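Local coordinates for glycoside hydrolase family protein (Novosphingobium sp. PP1Y, PDB 6Q2F), which is an alpha-L-rhamnosidase, a glycoside hydrolase that probably removes rhamnose units from the non-reducing ends of plant glycosides, at residues Pro893-Arg898 / Ile904-Asn909; Leu723-Gly728 / Ala961-Phe966; Pro305-Glu310 / Leu378-Glu383; Ala326-Val331 / Phe371-Asp376. All coordinates share one frame; numbering follows the deposited sequence.

Contact 1: Pro893-Arg898 / Ile904-Asn909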
loop_
_atom_site.group_PDB
_atom_site.type_symbol
_atom_site.label_atom_id
_atom_site.label_comp_id
_atom_site.label_asym_id
_atom_site.label_seq_id
_atom_site.Cartn_x
_atom_site.Cartn_y
_atom_site.Cartn_z
ATOM N N PRO A 893 -14.251 12.350 10.303
ATOM C CA PRO A 893 -12.797 12.535 10.452
ATOM C C PRO A 893 -12.383 13.857 9.831
ATOM O O PRO A 893 -13.145 14.496 9.105
ATOM C CB PRO A 893 -12.197 11.335 9.705
ATOM C CG PRO A 893 -13.241 11.027 8.635
ATOM C CD PRO A 893 -14.587 11.346 9.272
ATOM N N PHE A 894 -11.155 14.281 10.110
ATOM C CA PHE A 894 -10.788 15.626 9.698
ATOM C C PHE A 894 -9.305 15.701 9.386
ATOM O O PHE A 894 -8.493 14.929 9.910
ATOM C CB PHE A 894 -11.110 16.654 10.791
ATOM C CG PHE A 894 -10.145 16.610 11.951
ATOM C CD1 PHE A 894 -10.240 15.616 12.907
ATOM C CD2 PHE A 894 -9.146 17.562 12.081
ATOM C CE1 PHE A 894 -9.367 15.587 13.991
ATOM C CE2 PHE A 894 -8.273 17.541 13.156
ATOM C CZ PHE A 894 -8.386 16.550 14.112
ATOM N N VAL A 895 -8.968 16.680 8.544
ATOM C CA VAL A 895 -7.600 17.129 8.339
ATOM C C VAL A 895 -7.519 18.587 8.757
ATOM O O VAL A 895 -8.459 19.372 8.519
ATOM C CB VAL A 895 -7.140 16.950 6.881
ATOM C CG1 VAL A 895 -5.723 17.464 6.725
ATOM C CG2 VAL A 895 -7.225 15.463 6.482
ATOM N N HIS A 896 -6.389 18.943 9.365
ATOM C CA HIS A 896 -6.094 20.299 9.807
ATOM C C HIS A 896 -4.824 20.735 9.104
ATOM O O HIS A 896 -3.770 20.118 9.287
ATOM C CB HIS A 896 -5.916 20.367 11.334
ATOM C CG HIS A 896 -5.690 21.747 11.875
ATOM N ND1 HIS A 896 -5.497 21.997 13.223
ATOM C CD2 HIS A 896 -5.621 22.950 11.258
ATOM C CE1 HIS A 896 -5.299 23.291 13.407
ATOM N NE2 HIS A 896 -5.391 23.895 12.234
ATOM N N ARG A 897 -4.926 21.787 8.302
ATOM C CA ARG A 897 -3.792 22.400 7.626
ATOM C C ARG A 897 -3.537 23.773 8.228
ATOM O O ARG A 897 -4.469 24.439 8.685
ATOM C CB ARG A 897 -4.086 22.513 6.120
ATOM C CG ARG A 897 -4.093 21.151 5.414
ATOM C CD ARG A 897 -2.849 21.071 4.578
ATOM N NE ARG A 897 -2.255 19.777 4.642
ATOM C CZ ARG A 897 -1.033 19.522 4.220
ATOM N NH1 ARG A 897 -0.271 20.494 3.719
ATOM N NH2 ARG A 897 -0.582 18.292 4.320
ATOM N N ARG A 898 -2.279 24.202 8.238
ATOM C CA ARG A 898 -1.961 25.495 8.826
ATOM C C ARG A 898 -0.876 26.221 8.047
ATOM O O ARG A 898 0.118 25.631 7.616
ATOM C CB ARG A 898 -1.535 25.368 10.304
ATOM C CG ARG A 898 -0.820 26.619 10.854
ATOM C CD ARG A 898 -0.453 26.473 12.334
ATOM N NE ARG A 898 -1.646 26.217 13.125
ATOM C CZ ARG A 898 -1.632 25.706 14.349
ATOM N NH1 ARG A 898 -0.475 25.408 14.928
ATOM N NH2 ARG A 898 -2.774 25.516 15.003
ATOM N N ILE A 904 -7.049 25.659 7.977
ATOM C CA ILE A 904 -7.999 25.018 7.081
ATOM C C ILE A 904 -8.344 23.671 7.690
ATOM O O ILE A 904 -7.450 22.847 7.903
ATOM C CB ILE A 904 -7.432 24.829 5.672
ATOM C CG1 ILE A 904 -7.056 26.173 5.056
ATOM C CG2 ILE A 904 -8.445 24.079 4.805
ATOM C CD1 ILE A 904 -6.176 25.987 3.834
ATOM N N TYR A 905 -9.625 23.460 8.007
ATOM C CA TYR A 905 -10.107 22.152 8.427
ATOM C C TYR A 905 -10.868 21.508 7.287
ATOM O O TYR A 905 -11.673 22.159 6.622
ATOM C CB TYR A 905 -11.005 22.242 9.664
ATOM C CG TYR A 905 -10.265 22.561 10.929
ATOM C CD1 TYR A 905 -9.953 23.878 11.244
ATOM C CD2 TYR A 905 -9.889 21.563 11.819
ATOM C CE1 TYR A 905 -9.280 24.206 12.408
ATOM C CE2 TYR A 905 -9.203 21.886 12.996
ATOM C CZ TYR A 905 -8.913 23.213 13.279
ATOM O OH TYR A 905 -8.251 23.570 14.429
ATOM N N TYR A 906 -10.574 20.238 7.045
ATOM C CA TYR A 906 -11.283 19.432 6.066
ATOM C C TYR A 906 -12.108 18.418 6.827
ATOM O O TYR A 906 -11.557 17.678 7.639
ATOM C CB TYR A 906 -10.299 18.724 5.133
ATOM C CG TYR A 906 -10.932 17.871 4.053
ATOM C CD1 TYR A 906 -11.777 18.424 3.098
ATOM C CD2 TYR A 906 -10.672 16.515 3.978
ATOM C CE1 TYR A 906 -12.341 17.642 2.086
ATOM C CE2 TYR A 906 -11.229 15.731 2.981
ATOM C CZ TYR A 906 -12.046 16.293 2.037
ATOM O OH TYR A 906 -12.575 15.480 1.044
ATOM N N LEU A 907 -13.414 18.377 6.551
ATOM C CA LEU A 907 -14.355 17.488 7.223
ATOM C C LEU A 907 -15.065 16.607 6.198
ATOM O O LEU A 907 -15.450 17.080 5.119
ATOM C CB LEU A 907 -15.414 18.282 7.997
ATOM C CG LEU A 907 -15.007 19.411 8.953
ATOM C CD1 LEU A 907 -16.226 19.901 9.744
ATOM C CD2 LEU A 907 -13.940 18.933 9.908
ATOM N N VAL A 908 -15.284 15.337 6.545
ATOM C CA VAL A 908 -16.052 14.433 5.691
ATOM C C VAL A 908 -17.087 13.716 6.539
ATOM O O VAL A 908 -16.727 12.989 7.473
ATOM C CB VAL A 908 -15.172 13.404 4.977
ATOM C CG1 VAL A 908 -16.062 12.556 4.027
ATOM C CG2 VAL A 908 -14.060 14.109 4.231
ATOM N N ASN A 909 -18.364 13.898 6.201
ATOM C CA ASN A 909 -19.440 13.141 6.833
ATOM C C ASN A 909 -19.490 11.770 6.178
ATOM O O ASN A 909 -20.087 11.587 5.116
ATOM C CB ASN A 909 -20.774 13.869 6.708
ATOM C CG ASN A 909 -21.949 12.984 7.056
ATOM O OD1 ASN A 909 -21.841 12.105 7.902
ATOM N ND2 ASN A 909 -23.091 13.218 6.402
#

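Contact 2: Leu723-Gly728 / Ala961-Phe966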
loop_
_atom_site.group_PDB
_atom_site.type_symbol
_atom_site.label_atom_id
_atom_site.label_comp_id
_atom_site.label_asym_id
_atom_site.label_seq_id
_atom_site.Cartn_x
_atom_site.Cartn_y
_atom_site.Cartn_z
ATOM N N LEU A 723 -5.633 21.244 -3.710
ATOM C CA LEU A 723 -4.981 22.533 -3.479
ATOM C C LEU A 723 -4.980 22.887 -1.997
ATOM O O LEU A 723 -3.920 23.155 -1.407
ATOM C CB LEU A 723 -5.673 23.634 -4.293
ATOM C CG LEU A 723 -5.270 25.052 -3.887
ATOM C CD1 LEU A 723 -3.803 25.359 -4.277
ATOM C CD2 LEU A 723 -6.236 26.114 -4.428
ATOM N N LEU A 724 -6.168 22.896 -1.379
ATOM C CA LEU A 724 -6.239 23.237 0.042
ATOM C C LEU A 724 -5.481 22.217 0.881
ATOM O O LEU A 724 -4.806 22.579 1.856
ATOM C CB LEU A 724 -7.691 23.327 0.480
ATOM C CG LEU A 724 -8.558 24.367 -0.263
ATOM C CD1 LEU A 724 -9.934 24.576 0.407
ATOM C CD2 LEU A 724 -7.836 25.696 -0.273
ATOM N N LEU A 725 -5.552 20.933 0.497
ATOM C CA LEU A 725 -4.893 19.874 1.246
ATOM C C LEU A 725 -3.387 19.816 0.993
ATOM O O LEU A 725 -2.687 19.028 1.636
ATOM C CB LEU A 725 -5.571 18.541 0.941
ATOM C CG LEU A 725 -6.980 18.550 1.598
ATOM C CD1 LEU A 725 -7.835 17.381 1.104
ATOM C CD2 LEU A 725 -6.834 18.445 3.110
ATOM N N GLN A 726 -2.861 20.658 0.113
ATOM C CA GLN A 726 -1.416 20.852 0.027
ATOM C C GLN A 726 -0.951 22.133 0.703
ATOM O O GLN A 726 0.256 22.350 0.827
ATOM C CB GLN A 726 -0.969 20.880 -1.446
ATOM C CG GLN A 726 -1.211 19.583 -2.196
ATOM C CD GLN A 726 -0.949 19.708 -3.692
ATOM O OE1 GLN A 726 -0.320 20.662 -4.152
ATOM N NE2 GLN A 726 -1.433 18.734 -4.458
ATOM N N THR A 727 -1.875 22.986 1.112
ATOM C CA THR A 727 -1.546 24.328 1.570
ATOM C C THR A 727 -0.951 24.287 2.971
ATOM O O THR A 727 -1.380 23.500 3.811
ATOM C CB THR A 727 -2.803 25.216 1.549
ATOM O OG1 THR A 727 -3.269 25.308 0.201
ATOM C CG2 THR A 727 -2.506 26.613 2.075
ATOM N N GLY A 728 0.050 25.134 3.212
ATOM C CA GLY A 728 0.725 25.146 4.515
ATOM C C GLY A 728 1.247 23.769 4.902
ATOM O O GLY A 728 1.767 23.013 4.075
ATOM N N ALA A 961 -18.297 16.593 1.847
ATOM C CA ALA A 961 -16.971 17.013 2.236
ATOM C C ALA A 961 -16.911 18.522 2.104
ATOM O O ALA A 961 -17.409 19.077 1.128
ATOM C CB ALA A 961 -15.905 16.356 1.344
ATOM N N VAL A 962 -16.287 19.195 3.070
ATOM C CA VAL A 962 -16.272 20.647 3.035
ATOM C C VAL A 962 -15.051 21.156 3.773
ATOM O O VAL A 962 -14.532 20.506 4.683
ATOM C CB VAL A 962 -17.575 21.235 3.626
ATOM C CG1 VAL A 962 -17.578 21.127 5.153
ATOM C CG2 VAL A 962 -17.784 22.674 3.157
ATOM N N PHE A 963 -14.593 22.332 3.373
ATOM C CA PHE A 963 -13.495 22.988 4.048
ATOM C C PHE A 963 -14.054 24.096 4.929
ATOM O O PHE A 963 -14.867 24.911 4.473
ATOM C CB PHE A 963 -12.501 23.524 3.017
ATOM C CG PHE A 963 -11.778 22.438 2.257
ATOM C CD1 PHE A 963 -12.338 21.871 1.117
ATOM C CD2 PHE A 963 -10.546 21.981 2.694
ATOM C CE1 PHE A 963 -11.673 20.862 0.418
ATOM C CE2 PHE A 963 -9.861 20.976 2.004
ATOM C CZ PHE A 963 -10.420 20.418 0.866
ATOM N N VAL A 964 -13.672 24.084 6.198
ATOM C CA VAL A 964 -13.972 25.176 7.118
ATOM C C VAL A 964 -12.671 25.950 7.263
ATOM O O VAL A 964 -11.681 25.447 7.805
ATOM C CB VAL A 964 -14.523 24.676 8.460
ATOM C CG1 VAL A 964 -15.051 25.855 9.313
ATOM C CG2 VAL A 964 -15.662 23.693 8.219
ATOM N N VAL A 965 -12.650 27.156 6.720
ATOM C CA VAL A 965 -11.430 27.926 6.523
ATOM C C VAL A 965 -11.413 29.077 7.520
ATOM O O VAL A 965 -12.384 29.839 7.614
ATOM C CB VAL A 965 -11.355 28.435 5.074
ATOM C CG1 VAL A 965 -10.159 29.338 4.892
ATOM C CG2 VAL A 965 -11.287 27.242 4.136
ATOM N N PHE A 966 -10.304 29.206 8.252
ATOM C CA PHE A 966 -10.121 30.237 9.282
ATOM C C PHE A 966 -8.943 31.115 8.887
ATOM O O PHE A 966 -7.834 30.943 9.399
ATOM C CB PHE A 966 -9.876 29.625 10.613
ATOM C CG PHE A 966 -11.013 28.816 11.141
ATOM C CD1 PHE A 966 -11.180 27.492 10.766
ATOM C CD2 PHE A 966 -11.901 29.376 12.042
ATOM C CE1 PHE A 966 -12.217 26.749 11.283
ATOM C CE2 PHE A 966 -12.936 28.635 12.554
ATOM C CZ PHE A 966 -13.098 27.329 12.177
#

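Contact 3: Pro305-Glu310 / Leu378-Glu383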
loop_
_atom_site.group_PDB
_atom_site.type_symbol
_atom_site.label_atom_id
_atom_site.label_comp_id
_atom_site.label_asym_id
_atom_site.label_seq_id
_atom_site.Cartn_x
_atom_site.Cartn_y
_atom_site.Cartn_z
ATOM N N PRO A 305 -1.147 -33.444 20.741
ATOM C CA PRO A 305 -0.473 -32.527 19.815
ATOM C C PRO A 305 0.760 -31.888 20.443
ATOM O O PRO A 305 0.757 -31.487 21.609
ATOM C CB PRO A 305 -1.554 -31.486 19.486
ATOM C CG PRO A 305 -2.609 -31.656 20.535
ATOM C CD PRO A 305 -2.569 -33.105 20.915
ATOM N N ILE A 306 1.826 -31.817 19.651
ATOM C CA ILE A 306 3.070 -31.186 20.080
ATOM C C ILE A 306 3.088 -29.708 19.719
ATOM O O ILE A 306 3.301 -28.850 20.580
ATOM C CB ILE A 306 4.273 -31.935 19.463
ATOM C CG1 ILE A 306 4.363 -33.353 20.034
ATOM C CG2 ILE A 306 5.560 -31.168 19.697
ATOM C CD1 ILE A 306 5.422 -34.221 19.380
ATOM N N LYS A 307 2.843 -29.398 18.447
ATOM C CA LYS A 307 2.901 -28.041 17.926
ATOM C C LYS A 307 2.365 -28.057 16.502
ATOM O O LYS A 307 2.450 -29.073 15.811
ATOM C CB LYS A 307 4.337 -27.488 17.943
ATOM C CG LYS A 307 4.455 -26.005 17.593
ATOM C CD LYS A 307 5.896 -25.543 17.651
ATOM C CE LYS A 307 6.016 -24.144 18.226
ATOM N NZ LYS A 307 7.417 -23.899 18.657
ATOM N N ALA A 308 1.806 -26.928 16.080
ATOM C CA ALA A 308 1.336 -26.776 14.712
ATOM C C ALA A 308 2.455 -26.250 13.821
ATOM O O ALA A 308 3.434 -25.663 14.288
ATOM C CB ALA A 308 0.128 -25.839 14.647
ATOM N N LEU A 309 2.295 -26.469 12.517
ATOM C CA LEU A 309 3.267 -26.042 11.516
ATOM C C LEU A 309 2.538 -25.251 10.442
ATOM O O LEU A 309 1.779 -25.831 9.658
ATOM C CB LEU A 309 3.987 -27.237 10.886
ATOM C CG LEU A 309 4.862 -28.145 11.750
ATOM C CD1 LEU A 309 4.047 -29.253 12.393
ATOM C CD2 LEU A 309 5.996 -28.725 10.927
ATOM N N GLU A 310 2.766 -23.937 10.392
ATOM C CA GLU A 310 2.332 -23.180 9.226
ATOM C C GLU A 310 3.191 -23.579 8.039
ATOM O O GLU A 310 4.423 -23.595 8.129
ATOM C CB GLU A 310 2.431 -21.675 9.465
ATOM C CG GLU A 310 1.142 -21.023 9.949
ATOM C CD GLU A 310 1.118 -19.524 9.687
ATOM O OE1 GLU A 310 0.989 -19.122 8.509
ATOM O OE2 GLU A 310 1.240 -18.749 10.660
ATOM N N LEU A 378 16.646 -27.352 17.165
ATOM C CA LEU A 378 16.992 -26.436 16.091
ATOM C C LEU A 378 16.369 -25.075 16.382
ATOM O O LEU A 378 15.529 -24.925 17.276
ATOM C CB LEU A 378 16.515 -26.978 14.735
ATOM C CG LEU A 378 17.423 -27.920 13.914
ATOM C CD1 LEU A 378 17.995 -29.002 14.777
ATOM C CD2 LEU A 378 16.671 -28.543 12.733
ATOM N N VAL A 379 16.797 -24.068 15.620
ATOM C CA VAL A 379 16.142 -22.772 15.717
ATOM C C VAL A 379 14.684 -22.937 15.323
ATOM O O VAL A 379 14.367 -23.345 14.198
ATOM C CB VAL A 379 16.842 -21.731 14.847
ATOM C CG1 VAL A 379 16.010 -20.448 14.817
ATOM C CG2 VAL A 379 18.248 -21.455 15.391
ATOM N N ASP A 380 13.789 -22.640 16.257
ATOM C CA ASP A 380 12.369 -22.767 15.981
ATOM C C ASP A 380 11.955 -21.781 14.895
ATOM O O ASP A 380 12.235 -20.584 14.990
ATOM C CB ASP A 380 11.571 -22.531 17.261
ATOM C CG ASP A 380 10.091 -22.629 17.033
ATOM O OD1 ASP A 380 9.662 -23.647 16.444
ATOM O OD2 ASP A 380 9.363 -21.689 17.412
ATOM N N ARG A 381 11.315 -22.302 13.849
ATOM C CA ARG A 381 10.842 -21.507 12.715
ATOM C C ARG A 381 11.949 -20.636 12.125
ATOM O O ARG A 381 11.759 -19.445 11.843
ATOM C CB ARG A 381 9.614 -20.681 13.105
ATOM C CG ARG A 381 8.325 -21.427 12.741
ATOM C CD ARG A 381 7.176 -20.988 13.569
ATOM N NE ARG A 381 7.419 -21.193 14.989
ATOM C CZ ARG A 381 6.542 -20.833 15.918
ATOM N NH1 ARG A 381 5.401 -20.268 15.539
ATOM N NH2 ARG A 381 6.794 -21.030 17.206
ATOM N N TYR A 382 13.112 -21.264 11.886
ATOM C CA TYR A 382 14.267 -20.508 11.406
ATOM C C TYR A 382 14.048 -19.996 9.989
ATOM O O TYR A 382 14.528 -18.912 9.641
ATOM C CB TYR A 382 15.544 -21.358 11.488
ATOM C CG TYR A 382 15.834 -22.249 10.295
ATOM C CD1 TYR A 382 16.528 -21.764 9.186
ATOM C CD2 TYR A 382 15.415 -23.573 10.275
ATOM C CE1 TYR A 382 16.784 -22.568 8.091
ATOM C CE2 TYR A 382 15.675 -24.388 9.191
ATOM C CZ TYR A 382 16.362 -23.882 8.101
ATOM O OH TYR A 382 16.616 -24.698 7.015
ATOM N N GLU A 383 13.341 -20.764 9.148
ATOM C CA GLU A 383 13.133 -20.336 7.767
ATOM C C GLU A 383 12.505 -18.948 7.709
ATOM O O GLU A 383 12.974 -18.076 6.968
ATOM C CB GLU A 383 12.272 -21.353 7.010
ATOM C CG GLU A 383 12.920 -22.741 6.859
ATOM C CD GLU A 383 12.422 -23.709 7.897
ATOM O OE1 GLU A 383 11.809 -23.234 8.874
ATOM O OE2 GLU A 383 12.635 -24.932 7.761
#

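Contact 4: Ala326-Val331 / Phe371-Asp376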
loop_
_atom_site.group_PDB
_atom_site.type_symbol
_atom_site.label_atom_id
_atom_site.label_comp_id
_atom_site.label_asym_id
_atom_site.label_seq_id
_atom_site.Cartn_x
_atom_site.Cartn_y
_atom_site.Cartn_z
ATOM N N ALA A 326 7.141 -43.759 19.920
ATOM C CA ALA A 326 7.450 -44.601 18.778
ATOM C C ALA A 326 6.546 -44.310 17.595
ATOM O O ALA A 326 6.666 -44.970 16.557
ATOM C CB ALA A 326 7.345 -46.080 19.158
ATOM N N HIS A 327 5.638 -43.346 17.723
ATOM C CA HIS A 327 4.725 -43.017 16.642
ATOM C C HIS A 327 4.581 -41.506 16.558
ATOM O O HIS A 327 4.299 -40.845 17.561
ATOM C CB HIS A 327 3.359 -43.681 16.855
ATOM C CG HIS A 327 3.440 -45.053 17.449
ATOM N ND1 HIS A 327 3.356 -46.201 16.690
ATOM C CD2 HIS A 327 3.605 -45.461 18.729
ATOM C CE1 HIS A 327 3.463 -47.256 17.478
ATOM N NE2 HIS A 327 3.617 -46.834 18.720
ATOM N N PHE A 328 4.782 -40.967 15.362
ATOM C CA PHE A 328 4.629 -39.546 15.106
ATOM C C PHE A 328 3.792 -39.372 13.852
ATOM O O PHE A 328 4.022 -40.054 12.848
ATOM C CB PHE A 328 5.988 -38.865 14.953
ATOM C CG PHE A 328 6.752 -38.762 16.233
ATOM C CD1 PHE A 328 7.610 -39.770 16.626
ATOM C CD2 PHE A 328 6.602 -37.659 17.052
ATOM C CE1 PHE A 328 8.310 -39.674 17.809
ATOM C CE2 PHE A 328 7.298 -37.559 18.232
ATOM C CZ PHE A 328 8.150 -38.569 18.613
ATOM N N ARG A 329 2.812 -38.473 13.920
ATOM C CA ARG A 329 1.892 -38.225 12.823
ATOM C C ARG A 329 2.008 -36.767 12.403
ATOM O O ARG A 329 2.068 -35.871 13.252
ATOM C CB ARG A 329 0.447 -38.554 13.222
ATOM N N LEU A 330 2.067 -36.540 11.096
ATOM C CA LEU A 330 1.864 -35.220 10.517
ATOM C C LEU A 330 0.443 -35.191 9.976
ATOM O O LEU A 330 0.129 -35.896 9.012
ATOM C CB LEU A 330 2.870 -34.929 9.409
ATOM C CG LEU A 330 2.596 -33.621 8.663
ATOM C CD1 LEU A 330 2.959 -32.433 9.530
ATOM C CD2 LEU A 330 3.313 -33.562 7.304
ATOM N N VAL A 331 -0.413 -34.389 10.598
ATOM C CA VAL A 331 -1.812 -34.278 10.212
ATOM C C VAL A 331 -1.994 -32.974 9.455
ATOM O O VAL A 331 -1.552 -31.913 9.914
ATOM C CB VAL A 331 -2.734 -34.340 11.440
ATOM C CG1 VAL A 331 -4.182 -34.147 11.026
ATOM C CG2 VAL A 331 -2.562 -35.667 12.151
ATOM N N PHE A 371 9.795 -34.674 5.480
ATOM C CA PHE A 371 9.254 -34.787 6.833
ATOM C C PHE A 371 10.356 -35.420 7.675
ATOM O O PHE A 371 10.536 -36.642 7.648
ATOM C CB PHE A 371 7.974 -35.611 6.863
ATOM C CG PHE A 371 7.331 -35.688 8.220
ATOM C CD1 PHE A 371 7.631 -34.758 9.208
ATOM C CD2 PHE A 371 6.431 -36.694 8.512
ATOM C CE1 PHE A 371 7.041 -34.830 10.458
ATOM C CE2 PHE A 371 5.837 -36.769 9.765
ATOM C CZ PHE A 371 6.145 -35.837 10.737
ATOM N N GLU A 372 11.084 -34.586 8.412
ATOM C CA GLU A 372 12.314 -34.986 9.080
ATOM C C GLU A 372 12.210 -34.681 10.565
ATOM O O GLU A 372 11.907 -33.546 10.949
ATOM C CB GLU A 372 13.511 -34.253 8.464
ATOM C CG GLU A 372 14.873 -34.721 8.937
ATOM C CD GLU A 372 15.986 -34.246 8.014
ATOM O OE1 GLU A 372 15.692 -33.970 6.823
ATOM O OE2 GLU A 372 17.148 -34.156 8.475
ATOM N N LEU A 373 12.461 -35.689 11.394
ATOM C CA LEU A 373 12.510 -35.516 12.838
ATOM C C LEU A 373 13.965 -35.417 13.288
ATOM O O LEU A 373 14.839 -36.109 12.757
ATOM C CB LEU A 373 11.810 -36.676 13.552
ATOM C CG LEU A 373 10.385 -36.993 13.084
ATOM C CD1 LEU A 373 9.771 -38.110 13.907
ATOM C CD2 LEU A 373 9.506 -35.759 13.136
ATOM N N HIS A 374 14.217 -34.558 14.273
ATOM C CA HIS A 374 15.565 -34.278 14.753
ATOM C C HIS A 374 15.680 -34.603 16.237
ATOM O O HIS A 374 14.801 -34.243 17.027
ATOM C CB HIS A 374 15.933 -32.811 14.522
ATOM C CG HIS A 374 15.962 -32.413 13.080
ATOM N ND1 HIS A 374 17.051 -32.645 12.269
ATOM C CD2 HIS A 374 15.042 -31.789 12.307
ATOM C CE1 HIS A 374 16.801 -32.187 11.055
ATOM N NE2 HIS A 374 15.590 -31.660 11.051
ATOM N N SER A 375 16.776 -35.271 16.615
ATOM C CA SER A 375 17.066 -35.468 18.034
ATOM C C SER A 375 17.413 -34.148 18.708
ATOM O O SER A 375 17.055 -33.924 19.868
ATOM C CB SER A 375 18.221 -36.453 18.217
ATOM O OG SER A 375 18.180 -37.502 17.269
ATOM N N ASP A 376 18.120 -33.269 18.005
ATOM C CA ASP A 376 18.613 -32.039 18.599
ATOM C C ASP A 376 17.600 -30.904 18.459
ATOM O O ASP A 376 16.638 -30.972 17.686
ATOM C CB ASP A 376 19.953 -31.634 17.975
ATOM C CG ASP A 376 19.958 -31.749 16.458
ATOM O OD1 ASP A 376 19.109 -32.487 15.907
ATOM O OD2 ASP A 376 20.822 -31.112 15.815
#

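Contact 1: Pro893-Arg898 / Ile904-Asn909
Phe894 to Arg897 pair with Ile904 to Leu907 in an antiparallel beta hairpin, a clear case of how a buried strand pair settles its polar atoms. The backbone does most of the bookkeeping. At the hydrogen-bonded pair Val895-Tyr906, Val895 N gives to Tyr906 O at 2.9 Å and Tyr906 N gives to Val895 O at 2.7 Å. One hydrogen-bonded pair further along, Arg897 N reaches Ile904 O at 2.8 Å in an almost straight bond (179° at the hydrogen), and Ile904 N returns to Arg897 O at 2.9 Å. Toward the open end the pairing slackens to a weak bond from Val908 N to Pro893 O. The outer backbone edges are used as well: His896 bonds to Val731 on one flank, and Tyr905 and Leu907 bond to Val964 and Val962 on the other.

At the non-hydrogen-bonded pair His896-Tyr905 the rings stack face to face, centroids 4.1 Å apart and planes at 21°. Their polar ends look to carboxylates: His896 ND1 and Tyr905 OH each bond one oxygen of Asp880, while His896 NE2 bonds Glu903, the residue before Ile904 on its strand. With an acid at both nitrogens, the imidazole would probably be favoured in its charged form. On the other face Arg897 bends at chi2 and chi3, turning away from Ile904 so that NH1 meets Asn639 OD1 and Thr727 O. Within the stack, Tyr905 OH sits over the imidazole near its rim, 3.1 Å from His896 CE1.

Contact 2: Leu723-Gly728 / Ala961-Phe966
Phe963 meets Leu724 and Leu725 where the end of helix 712-726 packs on a beta sheet, and its side chain can be followed outward as an example of how one ring fills a helix-sheet interface. Phe963 CB starts 3.8 Å from Leu724 CD1. At CG the same methyl is closest, with Leu724 CD1 3.4 Å from Phe963 CG, and it stands over the ring as a CH-pi contact, 3.5 Å from the centroid and 19° off the normal. Further out along one side, Phe963 CE2 meets Leu724 CB at 3.5 Å and Leu725 CG at 3.8 Å. The tip belongs to the second leucine: Phe963 CZ lies 4.0 Å from Leu725 CG, which comes to the ring in its plane, at the edge. Two successive residues thus grip a face and an edge of one phenyl group. Leu724 CG stands anti to its carbonyl carbon (chi1 -59°); with chi2 extended (-170°), this lays CD1 over the ring.

Tyr906 of the neighbouring strand meets the Phe963 ring too, and Leu42 and Phe46 of helix 42-47 pack on Leu724. Cutting Phe963 back to an alanine would probably open a gap beneath the helix, leaving the Leu724 methyl without its aromatic face and Leu725 without its edge. No hydrogen bond crosses between the segments, so the two meet here through apolar burial and van der Waals contact.

Contact 3: Pro305-Glu310 / Leu378-Glu383
Lys307 and Asp380 approach from opposite directions and meet in a salt-bridge network that ties an edge strand of a beta sandwich to the loop entering helix 382-385. The lysine leaves a classic beta bulge, in which Ile306 and Lys307 both face Leu294. CG lies anti to the backbone N (chi1 -172°), sending the chain across to the carboxylate. Lys307 NZ comes to the carboxylate from well out of its plane, 3.2 Å from Asp380 OD1 and as far from Asp380 OD2, both bonds weak. Arg381 turns the edge of its guanidinium to the same acid, though the two planes are steeply inclined. Its NH2 gives to the syn lone pair of Asp380 OD2 at 2.7 Å, the acceptor only 11° out of the guanidinium plane. Asp380 OD1 also accepts from Ser319 N, so strand 316-325 also holds the carboxylate.

This shared anion lets two cations lie close, Lys307 NZ being 3.3 Å from Arg381 NH2. Replacing the aspartate by an alanine would probably leave both cations without the negative charge that reconciles them and set the Arg381 guanidinium free to turn. A weaker link, Arg381 NE to Asp380 OD2 at 3.1 Å, completes the pairing.

Contact 4: Ala326-Val331 / Phe371-Asp376
Phe371 holds CG anti to its backbone N (chi1 -176°), which carries the ring to Leu330 CB in the interior of a beta sandwich, while the like torsion of Leu330 (chi1 173°) only sets where its own CG and methyls go. The two strands belong to different sheets: 327-331 to one of six strands and 366-374 to one of four. No backbone bond joins them; the CA atoms of Leu330 and Phe371 are 8.3 Å apart, and side chains fill the gap. Touching is confined to the far rim of the ring, with Phe371 CE2 3.5 Å and CZ 3.6 Å from Leu330 CB, so the leucine is met at its stem and not at its methyls.

Two residues along each strand the roles are exchanged: the phenylalanine comes from the six-stranded sheet and the leucine from the four-stranded one. Leu373 sends a single methyl, CD1, against Phe328. Val271 packs on Phe328 and Val276 on Leu330, both from strand 268-277, while Leu261 and Leu263 of strand 260-265 pack on Phe371. The Leu373 methyl comes obliquely to the Phe328 ring near its root, Leu373 CD1 being 3.8 Å from Phe328 CD1 and 3.9 Å from Phe328 CG.

The four contacts fall into two pairs on opposite sides of the chain's centre. Contacts 4 and 3 come first along the sequence, contact 4 nested within the loop closed by contact 3; their centres are about 12 Å apart in one beta sandwich, where Ile306 touches Phe328. Contact 4 packs its core, and contact 3 ties its edge. Contact 1 is likewise nested inside contact 2, centres about 7 Å apart, and strands 902-908 and 961-967 are neighbours in one antiparallel sheet. Between contacts 1 and 4 the centres lie about 59 Å apart. The two pairs therefore organise separate beta regions of this multidomain hydrolase, and they do not touch each other.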